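Local coordinates for ferrichrome ABC transporter substrate-binding protein (PDB 5FLY) that probably binds iron-loaded ferrichrome at the cell surface and hands it to an ABC importer, as class III solute-binding proteins of its family do, at residues D83-Y88 and A101-F106. Residues are numbered along the deposited sequence; the frame is centred on the assembly and turned at random.
Sequences DLIITY and APTIAF
Asp-83 lays its backbone O against the ring of Pro-102, 3.5 Å from CD, where two parallel strands of a beta-alpha-beta unit begin; its carboxylate accepts hydrogen bonds from the backbone N of Lys-26 and Arg-27. Joined through helix 94-100, the strands belong to a five-stranded sheet of the class III binding-protein fold, 103-106 at its edge and 84-88 just inside. Leu-84, long and apolar, suits a buried place: with chi1 177° and chi2 65° its end bends back, CD1 4.1 Å from Ile-104 CD1. Ile-85 N donates to Pro-102 O and its O accepts from Ile-104 N, each 2.9 Å. Facing helix 94-100, its side chain crosses Thr-103, whose OG1 donates to Ala-101 O within its own segment. Ile-86, beta-branched as suits a buried strand, lies beside Ile-104 on the other face, under helix 113-124. The N-H of Thr-87 donates nearly straight (173°) to Ile-104 O, and its O accepts from Phe-106 N; OG1 reaches Asp-91, while CG2 packs on small Ala-105 CB. Tyr-88 sets CA-H against Phe-106 O (3.4 Å); its phenol, hydrogen-bonded to Thr-34, lies about 5 Å from a bound polyether at the nearest atoms. Phe-106 receives Ile-86 CG2 at its ring edge, 3.8 Å from CE2.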
loop_
_atom_site.group_PDB
_atom_site.type_symbol
_atom_site.label_atom_id
_atom_site.label_comp_id
_atom_site.label_asym_id
_atom_site.label_seq_id
_atom_site.Cartn_x
_atom_site.Cartn_y
_atom_site.Cartn_z
ATOM N N ASP A 83 -9.986 -22.755 3.747
ATOM C CA ASP A 83 -9.687 -23.502 2.525
ATOM C C ASP A 83 -8.644 -22.764 1.680
ATOM O O ASP A 83 -8.203 -23.275 0.652
ATOM C CB ASP A 83 -10.966 -23.807 1.719
ATOM C CG ASP A 83 -11.704 -22.573 1.215
ATOM O OD1 ASP A 83 -11.333 -21.422 1.514
ATOM O OD2 ASP A 83 -12.714 -22.795 0.494
ATOM N N LEU A 84 -8.207 -21.599 2.156
ATOM C CA LEU A 84 -7.189 -20.809 1.479
ATOM C C LEU A 84 -6.584 -19.845 2.484
ATOM O O LEU A 84 -7.320 -19.186 3.225
ATOM C CB LEU A 84 -7.789 -20.039 0.283
ATOM C CG LEU A 84 -6.839 -19.106 -0.471
ATOM C CD1 LEU A 84 -5.725 -19.877 -1.149
ATOM C CD2 LEU A 84 -7.602 -18.274 -1.510
ATOM N N ILE A 85 -5.249 -19.751 2.484
ATOM C CA ILE A 85 -4.513 -18.826 3.340
ATOM C C ILE A 85 -3.680 -17.892 2.473
ATOM O O ILE A 85 -3.056 -18.351 1.532
ATOM C CB ILE A 85 -3.589 -19.582 4.311
ATOM C CG1 ILE A 85 -4.415 -20.508 5.217
ATOM C CG2 ILE A 85 -2.750 -18.610 5.126
ATOM C CD1 ILE A 85 -3.589 -21.564 5.925
ATOM N N ILE A 86 -3.726 -16.590 2.769
ATOM C CA ILE A 86 -2.966 -15.570 2.056
ATOM C C ILE A 86 -1.969 -14.947 3.011
ATOM O O ILE A 86 -2.341 -14.494 4.080
ATOM C CB ILE A 86 -3.869 -14.430 1.491
ATOM C CG1 ILE A 86 -5.061 -14.991 0.717
ATOM C CG2 ILE A 86 -3.040 -13.446 0.639
ATOM C CD1 ILE A 86 -4.695 -15.796 -0.484
ATOM N N THR A 87 -0.694 -14.939 2.635
ATOM C CA THR A 87 0.327 -14.312 3.468
ATOM C C THR A 87 1.434 -13.749 2.586
ATOM O O THR A 87 1.262 -13.629 1.367
ATOM C CB THR A 87 0.911 -15.310 4.513
ATOM O OG1 THR A 87 1.670 -14.583 5.494
ATOM C CG2 THR A 87 1.746 -16.413 3.847
ATOM N N TYR A 88 2.548 -13.368 3.205
ATOM C CA TYR A 88 3.728 -12.883 2.475
ATOM C C TYR A 88 4.781 -13.964 2.441
ATOM O O TYR A 88 4.840 -14.813 3.326
ATOM C CB TYR A 88 4.366 -11.650 3.122
ATOM C CG TYR A 88 3.509 -10.429 3.327
ATOM C CD1 TYR A 88 3.146 -9.604 2.271
ATOM C CD2 TYR A 88 3.133 -10.061 4.607
ATOM C CE1 TYR A 88 2.391 -8.471 2.497
ATOM C CE2 TYR A 88 2.377 -8.947 4.839
ATOM C CZ TYR A 88 2.016 -8.152 3.788
ATOM O OH TYR A 88 1.262 -7.043 4.075
ATOM N N ALA A 101 -3.847 -25.490 4.827
ATOM C CA ALA A 101 -4.657 -25.208 3.654
ATOM C C ALA A 101 -3.755 -24.722 2.520
ATOM O O ALA A 101 -2.621 -24.338 2.778
ATOM C CB ALA A 101 -5.739 -24.151 3.983
ATOM N N PRO A 102 -4.250 -24.759 1.268
ATOM C CA PRO A 102 -3.567 -24.071 0.164
ATOM C C PRO A 102 -3.178 -22.659 0.575
ATOM O O PRO A 102 -4.020 -21.918 1.092
ATOM C CB PRO A 102 -4.615 -24.072 -0.946
ATOM C CG PRO A 102 -5.397 -25.309 -0.692
ATOM C CD PRO A 102 -5.460 -25.460 0.801
ATOM N N THR A 103 -1.912 -22.313 0.366
ATOM C CA THR A 103 -1.346 -21.067 0.866
ATOM C C THR A 103 -0.659 -20.317 -0.268
ATOM O O THR A 103 0.210 -20.875 -0.956
ATOM C CB THR A 103 -0.338 -21.323 2.013
ATOM O OG1 THR A 103 -1.032 -21.821 3.172
ATOM C CG2 THR A 103 0.410 -20.037 2.394
ATOM N N ILE A 104 -1.075 -19.068 -0.474
ATOM C CA ILE A 104 -0.383 -18.146 -1.376
ATOM C C ILE A 104 0.417 -17.158 -0.548
ATOM O O ILE A 104 -0.137 -16.283 0.133
ATOM C CB ILE A 104 -1.340 -17.370 -2.299
ATOM C CG1 ILE A 104 -2.280 -18.329 -3.035
ATOM C CG2 ILE A 104 -0.573 -16.583 -3.316
ATOM C CD1 ILE A 104 -3.428 -17.637 -3.683
ATOM N N ALA A 105 1.734 -17.320 -0.614
ATOM C CA ALA A 105 2.665 -16.457 0.082
ATOM C C ALA A 105 3.269 -15.485 -0.924
ATOM O O ALA A 105 4.274 -15.754 -1.587
ATOM C CB ALA A 105 3.718 -17.270 0.766
ATOM N N PHE A 106 2.606 -14.349 -1.051
ATOM C CA PHE A 106 2.984 -13.361 -2.042
ATOM C C PHE A 106 4.364 -12.760 -1.822
ATOM O O PHE A 106 4.714 -12.343 -0.714
ATOM C CB PHE A 106 1.976 -12.222 -2.058
ATOM C CG PHE A 106 0.715 -12.527 -2.823
ATOM C CD1 PHE A 106 0.679 -12.388 -4.199
ATOM C CD2 PHE A 106 -0.429 -12.936 -2.159
ATOM C CE1 PHE A 106 -0.480 -12.680 -4.912
ATOM C CE2 PHE A 106 -1.588 -13.203 -2.852
ATOM C CZ PHE A 106 -1.608 -13.088 -4.235
#